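Local coordinates for protein tyrosinase (Aspergillus oryzae, PDB 6JU8) that probably hydroxylates L-tyrosine and oxidises L-dopa to L-dopaquinone with molecular oxygen, using a pair of copper ions, at residues 26-31 with 171-176; 41-46 with 141-147; 101-105 with 394-400; 296-301 with 382-387. The protein carries 1 engineered substitution. All coordinates share one frame; numbering follows the deposited sequence.

Contact 1 of 4, residues 26-31 with 171-176; sequences IDDWYL and PILVTM
Tyr30 lays its ring across Ile172 and Leu173. Its CG stands anti to the backbone N (chi1 -179°), which sends the ring from helix 26-34 toward the other segment. Ile172 CG2 lies 3.9 Å from Tyr30 CD2. Leu173 CD1 lies 3.9 Å from Tyr30 CE1. Both approach obliquely from the same side of the ring plane, and both side chains cross the tyrosine at about a right angle. Met176 comes from the opposite direction in a Met-aromatic contact. Its SD is 4.6 Å from the Tyr30 ring centroid, and its bent end places CE 3.3 Å from Tyr30 OH. That hydroxyl is hydrogen-bonded to Asp249 of the second subunit, so the ring end lies at the dimer interface.

Ile172 is also held by its backbone. Its N gives a hydrogen bond to Asp27 OD1 of 2.8 Å with an N-H...O angle of 156°. The bond arrives on the syn side of the carboxylate, close to its plane. A water donates to the same Asp27 OD1 at 2.7 Å and accepts from Leu173 N at 3.0 Å. One carboxylate oxygen thus serves two successive amides, the second through water. The isoleucine side chain lies against this carboxylate too.

At the start of the helix, Ile26 CG2 reaches Pro171 CB at 3.6 Å. The contact ties helix 26-34 to the loop before strand 178-182. Helix 41-55 closes one side through Leu43, which touches Tyr30 and Leu173. Helix 371-389 meets Ile26 and Pro171 through Leu374 and Ile371.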
# COMPACT_ATOMS: atom_id res chain seq x y z
N ILE A 26 19.87 3.28 -8.13
CA ILE A 26 18.79 2.43 -8.64
C ILE A 26 17.74 3.20 -9.41
O ILE A 26 17.09 2.61 -10.28
CB ILE A 26 18.14 1.64 -7.47
CG1 ILE A 26 17.27 0.52 -8.06
CG2 ILE A 26 17.40 2.57 -6.53
CD1 ILE A 26 16.73 -0.47 -7.08
N ASP A 27 17.53 4.49 -9.13
CA ASP A 27 16.57 5.25 -9.95
C ASP A 27 17.20 5.53 -11.31
O ASP A 27 16.52 5.39 -12.34
CB ASP A 27 16.16 6.54 -9.24
CG ASP A 27 15.03 6.36 -8.27
OD1 ASP A 27 14.48 5.25 -8.09
OD2 ASP A 27 14.66 7.38 -7.65
N ASP A 28 18.48 5.92 -11.35
CA ASP A 28 19.14 6.12 -12.63
C ASP A 28 19.07 4.84 -13.45
O ASP A 28 18.79 4.84 -14.66
CB ASP A 28 20.61 6.54 -12.49
CG ASP A 28 20.83 7.91 -11.89
OD1 ASP A 28 19.86 8.69 -11.78
OD2 ASP A 28 22.00 8.18 -11.50
N TRP A 29 19.39 3.73 -12.79
CA TRP A 29 19.43 2.44 -13.47
C TRP A 29 18.06 2.05 -13.99
O TRP A 29 17.94 1.60 -15.13
CB TRP A 29 19.94 1.41 -12.48
CG TRP A 29 19.99 0.00 -12.95
CD1 TRP A 29 20.91 -0.63 -13.73
CD2 TRP A 29 19.02 -1.01 -12.60
NE1 TRP A 29 20.58 -1.95 -13.91
CE2 TRP A 29 19.41 -2.22 -13.23
CE3 TRP A 29 17.86 -0.98 -11.83
CZ2 TRP A 29 18.67 -3.39 -13.09
CZ3 TRP A 29 17.12 -2.13 -11.69
CH2 TRP A 29 17.54 -3.32 -12.32
N TYR A 30 17.01 2.24 -13.19
CA TYR A 30 15.67 1.89 -13.64
C TYR A 30 15.31 2.73 -14.85
O TYR A 30 14.75 2.20 -15.83
CB TYR A 30 14.64 2.07 -12.49
CG TYR A 30 13.25 1.69 -13.00
CD1 TYR A 30 12.95 0.35 -13.22
CD2 TYR A 30 12.29 2.64 -13.31
CE1 TYR A 30 11.71 -0.06 -13.69
CE2 TYR A 30 11.05 2.23 -13.80
CZ TYR A 30 10.77 0.90 -13.99
OH TYR A 30 9.56 0.48 -14.49
N LEU A 31 15.63 4.02 -14.84
CA LEU A 31 15.28 4.85 -16.01
C LEU A 31 16.13 4.47 -17.20
O LEU A 31 15.63 4.46 -18.32
CB LEU A 31 15.45 6.34 -15.66
CG LEU A 31 14.53 6.81 -14.52
CD1 LEU A 31 14.83 8.24 -14.12
CD2 LEU A 31 13.05 6.66 -14.88
N PRO A 171 13.08 4.37 -3.79
CA PRO A 171 13.28 4.09 -5.22
C PRO A 171 11.96 3.88 -5.96
O PRO A 171 11.03 3.24 -5.46
CB PRO A 171 14.01 2.74 -5.21
CG PRO A 171 14.75 2.75 -3.90
CD PRO A 171 13.81 3.43 -2.92
N ILE A 172 11.95 4.37 -7.20
CA ILE A 172 10.82 4.10 -8.09
C ILE A 172 10.42 2.63 -8.03
O ILE A 172 9.26 2.27 -7.81
CB ILE A 172 11.15 4.49 -9.54
CG1 ILE A 172 11.47 5.99 -9.71
CG2 ILE A 172 10.02 4.09 -10.47
CD1 ILE A 172 12.22 6.32 -10.99
N LEU A 173 11.43 1.78 -8.26
CA LEU A 173 11.10 0.37 -8.47
C LEU A 173 10.58 -0.25 -7.19
O LEU A 173 9.77 -1.18 -7.21
CB LEU A 173 12.37 -0.32 -9.02
CG LEU A 173 12.25 -1.80 -9.35
CD1 LEU A 173 11.15 -2.05 -10.37
CD2 LEU A 173 13.58 -2.33 -9.89
N VAL A 174 11.03 0.24 -6.02
CA VAL A 174 10.55 -0.33 -4.76
C VAL A 174 9.07 -0.07 -4.55
O VAL A 174 8.40 -0.83 -3.83
CB VAL A 174 11.43 0.25 -3.63
CG1 VAL A 174 10.77 0.26 -2.28
CG2 VAL A 174 12.77 -0.50 -3.54
N THR A 175 8.53 0.97 -5.18
CA THR A 175 7.14 1.37 -4.95
C THR A 175 6.19 0.74 -5.96
O THR A 175 5.01 1.04 -5.88
CB THR A 175 6.96 2.89 -4.94
OG1 THR A 175 7.22 3.46 -6.24
CG2 THR A 175 7.91 3.52 -3.93
N MET A 176 6.68 -0.11 -6.85
CA MET A 176 5.85 -0.71 -7.90
C MET A 176 5.48 -2.16 -7.56
O MET A 176 6.34 -3.03 -7.42
CB MET A 176 6.65 -0.74 -9.22
CG MET A 176 6.85 0.62 -9.85
SD MET A 176 8.12 0.63 -11.12
CE MET A 176 7.57 -0.74 -12.13
O HOH W 1 14.22 2.69 -8.94

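Contact 2 of 4, residues 41-46 with 141-147; sequences IQLTLF and EAKQWRL
Phe46 and Trp145 meet edge to face where helix 41-55 packs on the end of helix 135-144. The six-membered ring of Trp145 points its edge at the face of Phe46, with CZ2 over the centre of that ring. The planes are inclined at 58° and the centroids lie 5.2 Å apart. Leu147 CD1 touches the end of the same phenyl ring, 3.8 Å from Phe46 CZ. Leu45 CD1 packs on Ala142 CB at 3.9 Å.

One turn earlier, the contact is polar. Gln42 NE2 donates to Glu141 OE1 over 3.1 Å. The bond is bent, with an N-H...O angle of 138°, and its acceptor sits out of the amide plane. Glu141 is folded at chi2 (-81°), which turns its carboxylate toward the Gln42 amide. Its CB and CG lie against Ile41 CG2. The other end of the amide, Gln42 OE1, faces the edge of Trp145 at CD1, 3.6 Å away.

Further out, Trp29 NE1 and a water at 2.9 Å both donate to Gln42 OE1, which fixes the amide flip. A second water joins Gln42 N to Glu141 OE1. The chain leaves the helix at Trp145. Arg146 NH1 gathers the carbonyl oxygens of Lys143 and Trp145 there, at 2.9 Å and 2.7 Å. Ile118 and Met122 of helix 103-129 pack against Trp145.

Trp145 NE1 is buried beside Phe46 without a hydrogen-bond partner, so the indole is held by its ring contacts. The Arg146 guanidinium probably eases the partial negative charge of the carbonyls at this helix end.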
# COMPACT_ATOMS: atom_id res chain seq x y z
N ILE A 41 17.46 -5.84 -20.22
CA ILE A 41 18.03 -7.16 -19.87
C ILE A 41 18.45 -7.17 -18.41
O ILE A 41 18.09 -8.12 -17.71
CB ILE A 41 19.20 -7.56 -20.77
CG1 ILE A 41 18.79 -7.81 -22.21
CG2 ILE A 41 19.91 -8.79 -20.19
CD1 ILE A 41 19.94 -8.00 -23.18
N GLN A 42 19.18 -6.16 -17.91
CA GLN A 42 19.58 -6.23 -16.49
C GLN A 42 18.38 -6.23 -15.57
O GLN A 42 18.36 -6.93 -14.55
CB GLN A 42 20.53 -5.08 -16.12
CG GLN A 42 21.94 -5.26 -16.66
CD GLN A 42 22.87 -4.15 -16.22
OE1 GLN A 42 22.62 -3.51 -15.21
NE2 GLN A 42 23.98 -3.99 -16.91
N LEU A 43 17.35 -5.43 -15.89
CA LEU A 43 16.15 -5.43 -15.05
C LEU A 43 15.49 -6.81 -15.04
O LEU A 43 15.05 -7.32 -13.99
CB LEU A 43 15.15 -4.39 -15.55
CG LEU A 43 13.79 -4.35 -14.84
CD1 LEU A 43 13.95 -3.98 -13.37
CD2 LEU A 43 12.87 -3.33 -15.52
N THR A 44 15.41 -7.43 -16.21
CA THR A 44 14.86 -8.79 -16.26
C THR A 44 15.69 -9.77 -15.46
O THR A 44 15.18 -10.58 -14.69
CB THR A 44 14.77 -9.23 -17.73
OG1 THR A 44 13.87 -8.38 -18.45
CG2 THR A 44 14.22 -10.66 -17.87
N LEU A 45 17.02 -9.72 -15.61
CA LEU A 45 17.90 -10.61 -14.87
C LEU A 45 17.72 -10.45 -13.36
O LEU A 45 17.67 -11.40 -12.59
CB LEU A 45 19.35 -10.30 -15.26
CG LEU A 45 19.82 -10.82 -16.63
CD1 LEU A 45 21.23 -10.30 -16.92
CD2 LEU A 45 19.71 -12.35 -16.69
N PHE A 46 17.63 -9.18 -12.91
CA PHE A 46 17.56 -8.92 -11.48
C PHE A 46 16.22 -9.42 -10.96
O PHE A 46 16.14 -10.13 -9.95
CB PHE A 46 17.80 -7.45 -11.19
CG PHE A 46 17.96 -7.00 -9.77
CD1 PHE A 46 18.06 -7.86 -8.69
CD2 PHE A 46 18.00 -5.61 -9.49
CE1 PHE A 46 18.19 -7.42 -7.37
CE2 PHE A 46 18.17 -5.17 -8.19
CZ PHE A 46 18.28 -6.05 -7.13
N GLU A 141 25.54 -8.69 -20.08
CA GLU A 141 24.79 -7.83 -19.16
C GLU A 141 24.86 -8.34 -17.73
O GLU A 141 25.01 -7.54 -16.79
CB GLU A 141 23.34 -7.72 -19.62
CG GLU A 141 23.19 -6.99 -20.94
CD GLU A 141 23.22 -5.48 -20.86
OE1 GLU A 141 23.15 -4.89 -19.76
OE2 GLU A 141 23.31 -4.85 -21.93
N ALA A 142 24.78 -9.65 -17.49
CA ALA A 142 24.97 -10.14 -16.13
C ALA A 142 26.33 -9.80 -15.54
O ALA A 142 26.47 -9.54 -14.34
CB ALA A 142 24.82 -11.67 -16.10
N LYS A 143 27.36 -9.87 -16.37
CA LYS A 143 28.72 -9.60 -15.92
C LYS A 143 28.95 -8.12 -15.65
O LYS A 143 29.84 -7.75 -14.87
CB LYS A 143 29.72 -10.10 -16.98
CG LYS A 143 29.79 -11.63 -17.01
CD LYS A 143 30.70 -12.08 -18.15
CE LYS A 143 30.65 -13.60 -18.26
NZ LYS A 143 31.55 -14.07 -19.36
N GLN A 144 28.14 -7.27 -16.27
CA GLN A 144 28.24 -5.83 -16.02
C GLN A 144 27.39 -5.44 -14.83
O GLN A 144 27.65 -4.44 -14.16
CB GLN A 144 27.81 -5.04 -17.24
CG GLN A 144 28.92 -4.60 -18.18
CD GLN A 144 30.04 -3.84 -17.48
OE1 GLN A 144 29.88 -2.77 -16.88
NE2 GLN A 144 31.22 -4.42 -17.57
N TRP A 145 26.32 -6.17 -14.55
CA TRP A 145 25.39 -5.83 -13.48
C TRP A 145 26.06 -5.85 -12.11
O TRP A 145 26.83 -6.75 -11.81
CB TRP A 145 24.22 -6.81 -13.44
CG TRP A 145 23.26 -6.53 -12.34
CD1 TRP A 145 22.19 -5.66 -12.39
CD2 TRP A 145 23.27 -7.11 -11.03
NE1 TRP A 145 21.55 -5.69 -11.17
CE2 TRP A 145 22.18 -6.56 -10.33
CE3 TRP A 145 24.11 -8.04 -10.39
CZ2 TRP A 145 21.91 -6.92 -9.01
CZ3 TRP A 145 23.83 -8.40 -9.08
CH2 TRP A 145 22.74 -7.83 -8.41
N ARG A 146 25.69 -4.86 -11.29
CA ARG A 146 26.10 -4.88 -9.89
C ARG A 146 24.88 -4.44 -9.08
O ARG A 146 23.93 -3.84 -9.64
CB ARG A 146 27.28 -3.95 -9.63
CG ARG A 146 28.58 -4.44 -10.28
CD ARG A 146 29.03 -5.73 -9.62
NE ARG A 146 30.34 -6.25 -10.07
CZ ARG A 146 30.55 -6.97 -11.17
NH1 ARG A 146 29.53 -7.23 -12.00
NH2 ARG A 146 31.76 -7.41 -11.45
N LEU A 147 24.88 -4.71 -7.79
CA LEU A 147 23.67 -4.38 -7.01
C LEU A 147 23.50 -2.86 -6.98
O LEU A 147 24.39 -2.14 -6.53
CB LEU A 147 23.84 -4.89 -5.57
CG LEU A 147 22.62 -4.64 -4.66
CD1 LEU A 147 21.45 -5.53 -5.07
CD2 LEU A 147 22.98 -4.85 -3.20
O HOH W 2 24.27 -2.29 -13.16
O HOH W 3 20.30 -4.01 -19.50

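Contact 3 of 4, residues 101-105 with 394-400; sequences YTFPT and WFNDDKS
Asp397 OD2 is gripped by two backbone amides, those of Lys399 and Ser400, the residues that pack on Tyr101. The bonds are 3.0 Å from Lys399 N and 2.9 Å from Ser400 N, and both reach OD2 from the same face of the carboxylate. The first makes an Asx turn. Ser400 OG donates to Asp397 OD1 at 2.6 Å. The loop is thus tied to one side chain.

This sets Ser400 CB over one face of the Tyr101 ring, a CH-pi contact 3.9 Å from the centroid. Lys399 CB lies beside Tyr101 OH. The Phe395 ring reaches the backbone at 101-102. Its CZ comes 3.3 Å from Tyr101 O, which accepts a hydrogen bond from Trp298 NE1. Phe395 CE2 also touches Thr102 CG2 at 3.8 Å. Trp394 CH2 lies 3.5 Å from Thr105 CG2.

The loop after helix 371-389 thereby covers the start of helix 103-129. Phe103 O, in the first turn of that helix, is hydrogen-bonded to ND1 of the copper ligand His107. The contact thus lies beside the second shell of the dinuclear copper site, where this bond probably helps orient His107.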
# COMPACT_ATOMS: atom_id res chain seq x y z
N TYR A 101 32.64 -0.71 15.70
CA TYR A 101 33.38 -0.08 14.61
C TYR A 101 33.47 -0.93 13.36
O TYR A 101 33.84 -0.44 12.29
CB TYR A 101 34.78 0.33 15.10
CG TYR A 101 34.66 1.09 16.40
CD1 TYR A 101 34.08 2.36 16.40
CD2 TYR A 101 35.08 0.54 17.61
CE1 TYR A 101 33.96 3.07 17.58
CE2 TYR A 101 34.96 1.25 18.79
CZ TYR A 101 34.39 2.51 18.77
OH TYR A 101 34.23 3.26 19.91
N THR A 102 33.16 -2.22 13.48
CA THR A 102 33.05 -3.11 12.32
C THR A 102 31.67 -3.06 11.69
O THR A 102 31.41 -3.81 10.75
CB THR A 102 33.41 -4.55 12.77
OG1 THR A 102 32.68 -4.80 13.98
CG2 THR A 102 34.90 -4.73 13.04
N PHE A 103 30.78 -2.18 12.14
CA PHE A 103 29.48 -2.04 11.47
C PHE A 103 29.65 -1.85 9.97
O PHE A 103 29.00 -2.56 9.19
CB PHE A 103 28.70 -0.89 12.13
CG PHE A 103 27.60 -0.33 11.27
CD1 PHE A 103 26.38 -1.01 11.15
CD2 PHE A 103 27.78 0.86 10.55
CE1 PHE A 103 25.37 -0.55 10.34
CE2 PHE A 103 26.77 1.31 9.71
CZ PHE A 103 25.59 0.60 9.59
N PRO A 104 30.48 -0.95 9.45
CA PRO A 104 30.53 -0.81 7.98
C PRO A 104 31.14 -2.01 7.30
O PRO A 104 30.76 -2.33 6.16
CB PRO A 104 31.42 0.43 7.78
CG PRO A 104 31.32 1.17 9.09
CD PRO A 104 31.27 0.09 10.15
N THR A 105 32.13 -2.67 7.93
CA THR A 105 32.82 -3.74 7.20
C THR A 105 32.04 -5.03 7.24
O THR A 105 31.98 -5.77 6.23
CB THR A 105 34.26 -3.92 7.73
OG1 THR A 105 34.16 -3.99 9.16
CG2 THR A 105 35.11 -2.71 7.34
N TRP A 394 41.45 4.25 9.45
CA TRP A 394 40.98 2.88 9.30
C TRP A 394 41.38 2.07 10.54
O TRP A 394 42.53 1.62 10.67
CB TRP A 394 41.59 2.22 8.07
CG TRP A 394 41.08 0.83 7.78
CD1 TRP A 394 41.69 -0.35 8.06
CD2 TRP A 394 39.84 0.51 7.15
NE1 TRP A 394 40.92 -1.40 7.64
CE2 TRP A 394 39.77 -0.91 7.07
CE3 TRP A 394 38.77 1.25 6.63
CZ2 TRP A 394 38.68 -1.59 6.49
CZ3 TRP A 394 37.69 0.60 6.06
CH2 TRP A 394 37.67 -0.80 6.01
N PHE A 395 40.45 1.93 11.47
CA PHE A 395 40.65 1.09 12.64
C PHE A 395 41.94 1.42 13.39
O PHE A 395 42.53 0.50 13.98
CB PHE A 395 40.60 -0.41 12.29
CG PHE A 395 39.23 -0.86 11.82
CD1 PHE A 395 38.85 -0.80 10.48
CD2 PHE A 395 38.28 -1.32 12.73
CE1 PHE A 395 37.59 -1.18 10.04
CE2 PHE A 395 37.03 -1.72 12.31
CZ PHE A 395 36.66 -1.65 10.96
N ASN A 396 42.34 2.68 13.43
CA ASN A 396 43.66 3.01 13.98
C ASN A 396 43.57 4.12 15.01
O ASN A 396 44.61 4.53 15.54
CB ASN A 396 44.66 3.34 12.87
CG ASN A 396 44.26 4.54 12.04
OD1 ASN A 396 43.07 4.79 11.83
ND2 ASN A 396 45.22 5.30 11.55
N ASP A 397 42.38 4.59 15.39
CA ASP A 397 42.29 5.41 16.60
C ASP A 397 42.25 4.52 17.83
O ASP A 397 42.12 3.29 17.73
CB ASP A 397 41.03 6.30 16.54
CG ASP A 397 39.80 5.42 16.40
OD1 ASP A 397 39.43 5.07 15.26
OD2 ASP A 397 39.23 5.03 17.45
N ASP A 398 42.40 5.13 19.00
CA ASP A 398 42.54 4.36 20.23
C ASP A 398 41.34 3.50 20.54
O ASP A 398 41.43 2.45 21.20
CB ASP A 398 42.85 5.31 21.39
CG ASP A 398 44.21 5.95 21.26
OD1 ASP A 398 45.12 5.39 20.62
OD2 ASP A 398 44.35 7.08 21.79
N LYS A 399 40.15 3.91 20.08
CA LYS A 399 38.95 3.15 20.39
C LYS A 399 38.70 2.02 19.42
O LYS A 399 38.40 0.88 19.80
CB LYS A 399 37.74 4.08 20.42
CG LYS A 399 37.77 5.08 21.56
CD LYS A 399 36.41 5.72 21.77
CE LYS A 399 36.60 7.06 22.44
NZ LYS A 399 35.32 7.54 23.02
N SER A 400 38.86 2.28 18.13
CA SER A 400 38.45 1.28 17.13
C SER A 400 39.54 0.25 16.85
O SER A 400 39.26 -0.78 16.22
CB SER A 400 37.98 2.01 15.87
OG SER A 400 39.07 2.51 15.12

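Contact 4 of 4, residues 296-301 with 382-387; sequences LNWGEF and LTAIWQ
Trp386 and Phe301 form an offset stack on helix 371-389, the helix that carries the copper ligand His376. The short helix 298-302 supplies the phenylalanine. The two rings are nearly parallel, with planes at 13°. The centroid of Phe301 lies 3.8 Å from that of the five-membered ring of Trp386. The side chains slide past each other in opposite directions, so Phe301 CB ends over the six-membered ring. It makes a CH-pi contact there, 3.8 Å from the centroid. Both residues hold CG anti to the backbone N, with chi1 of 165° in Phe301 and -173° in Trp386, and each ring reaches across toward the other helix.

The far edge of the indole fits against the chain entering the short helix. Leu296 O is near the ring plane, 3.6 Å from Trp386 CZ2, and Asn297 O is close to CH2. Trp298 adds its own edge: CE3 touches Trp386 CZ3 at 3.8 Å, and CH2 touches Thr383 CG2 at 3.9 Å. Pro104 of helix 103-129 and Leu328 of helix 328-340 also pack on Thr383.

A capping box starts helix 298-302. In the box, Glu300 N donates to Asn297 OD1 at 2.8 Å, and Asn297 N returns a bond to Glu300 OE2 at 2.9 Å.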
# COMPACT_ATOMS: atom_id res chain seq x y z
N LEU A 296 38.01 13.86 11.32
CA LEU A 296 37.38 12.74 12.00
C LEU A 296 38.16 11.45 11.83
O LEU A 296 38.84 11.21 10.81
CB LEU A 296 35.98 12.53 11.42
CG LEU A 296 35.03 13.73 11.48
CD1 LEU A 296 33.63 13.29 11.09
CD2 LEU A 296 35.06 14.38 12.85
N ASN A 297 38.09 10.57 12.83
CA ASN A 297 38.76 9.29 12.73
C ASN A 297 37.75 8.20 12.40
O ASN A 297 36.53 8.43 12.33
CB ASN A 297 39.58 9.01 14.00
CG ASN A 297 38.76 8.85 15.26
OD1 ASN A 297 37.68 8.27 15.25
ND2 ASN A 297 39.29 9.30 16.42
N TRP A 298 38.26 6.99 12.12
CA TRP A 298 37.43 5.86 11.75
C TRP A 298 36.40 5.55 12.83
O TRP A 298 35.22 5.27 12.54
CB TRP A 298 38.27 4.59 11.47
CG TRP A 298 37.36 3.42 11.19
CD1 TRP A 298 37.03 2.42 12.07
CD2 TRP A 298 36.65 3.15 9.98
NE1 TRP A 298 36.16 1.54 11.47
CE2 TRP A 298 35.92 1.97 10.19
CE3 TRP A 298 36.57 3.80 8.73
CZ2 TRP A 298 35.10 1.41 9.20
CZ3 TRP A 298 35.76 3.24 7.76
CH2 TRP A 298 35.04 2.07 8.00
N GLY A 299 36.83 5.55 14.09
CA GLY A 299 35.92 5.20 15.19
C GLY A 299 34.72 6.13 15.19
O GLY A 299 33.56 5.70 15.35
N GLU A 300 34.97 7.44 15.07
CA GLU A 300 33.92 8.44 15.15
C GLU A 300 33.00 8.37 13.94
O GLU A 300 31.80 8.66 14.06
CB GLU A 300 34.50 9.86 15.19
CG GLU A 300 35.44 10.16 16.32
CD GLU A 300 36.03 11.56 16.11
OE1 GLU A 300 35.68 12.44 16.91
OE2 GLU A 300 36.83 11.77 15.18
N PHE A 301 33.55 8.07 12.76
CA PHE A 301 32.77 8.00 11.52
C PHE A 301 31.86 6.77 11.55
O PHE A 301 30.70 6.84 11.14
CB PHE A 301 33.72 7.90 10.33
CG PHE A 301 33.06 7.46 9.06
CD1 PHE A 301 32.30 8.36 8.31
CD2 PHE A 301 33.16 6.14 8.64
CE1 PHE A 301 31.61 7.95 7.18
CE2 PHE A 301 32.51 5.74 7.48
CZ PHE A 301 31.74 6.64 6.76
N LEU A 382 28.70 5.26 0.88
CA LEU A 382 29.10 6.37 1.75
C LEU A 382 30.40 6.05 2.47
O LEU A 382 31.27 6.90 2.62
CB LEU A 382 28.01 6.67 2.77
CG LEU A 382 26.72 7.28 2.19
CD1 LEU A 382 25.67 7.40 3.28
CD2 LEU A 382 26.99 8.62 1.52
N THR A 383 30.56 4.79 2.88
CA THR A 383 31.82 4.35 3.48
C THR A 383 32.95 4.52 2.47
O THR A 383 34.04 5.02 2.83
CB THR A 383 31.73 2.91 3.98
OG1 THR A 383 30.68 2.83 4.97
CG2 THR A 383 33.02 2.51 4.69
N ALA A 384 32.76 4.06 1.24
CA ALA A 384 33.81 4.16 0.22
C ALA A 384 34.13 5.61 -0.08
O ALA A 384 35.31 5.98 -0.25
CB ALA A 384 33.33 3.44 -1.05
N ILE A 385 33.12 6.48 -0.16
CA ILE A 385 33.39 7.92 -0.34
C ILE A 385 34.25 8.47 0.79
O ILE A 385 35.26 9.16 0.58
CB ILE A 385 32.08 8.73 -0.42
CG1 ILE A 385 31.26 8.34 -1.66
CG2 ILE A 385 32.38 10.23 -0.38
CD1 ILE A 385 29.83 8.84 -1.63
N TRP A 386 33.82 8.16 2.02
CA TRP A 386 34.53 8.73 3.18
C TRP A 386 35.95 8.18 3.21
O TRP A 386 36.89 8.94 3.49
CB TRP A 386 33.76 8.41 4.47
CG TRP A 386 34.33 9.10 5.66
CD1 TRP A 386 33.93 10.34 6.11
CD2 TRP A 386 35.37 8.67 6.55
NE1 TRP A 386 34.65 10.68 7.22
CE2 TRP A 386 35.55 9.68 7.52
CE3 TRP A 386 36.16 7.52 6.63
CZ2 TRP A 386 36.48 9.60 8.56
CZ3 TRP A 386 37.09 7.44 7.67
CH2 TRP A 386 37.25 8.45 8.62
N GLN A 387 36.14 6.90 2.90
CA GLN A 387 37.50 6.35 2.86
C GLN A 387 38.36 7.10 1.83
O GLN A 387 39.52 7.40 2.08
CB GLN A 387 37.50 4.88 2.50
CG GLN A 387 36.96 3.93 3.57
CD GLN A 387 37.03 2.52 3.02
OE1 GLN A 387 36.01 1.95 2.60
NE2 GLN A 387 38.23 1.94 2.95

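How the contacts relate
From the N terminus, helix 26-34 opens contact 1 and helix 41-55 opens contact 2. Contact 2 closes first, at 141-147, and contact 1 then closes round it at 171-176. These two touch, mainly through Trp29. Contact 3 opens at 101-105, inside both loops, and closes only at 394-400, so it crosses both. Contact 4 lies wholly within the span of contact 3, after contacts 1 and 2. Contacts 3 and 4 lie side by side around Trp298. Contact 1 ties helix 26-34 to the loop before strand 178-182, contact 2 helix 41-55 to the end of helix 135-144, contact 3 the start of helix 103-129 to the loop after helix 371-389, and contact 4 helix 371-389 to helix 298-302.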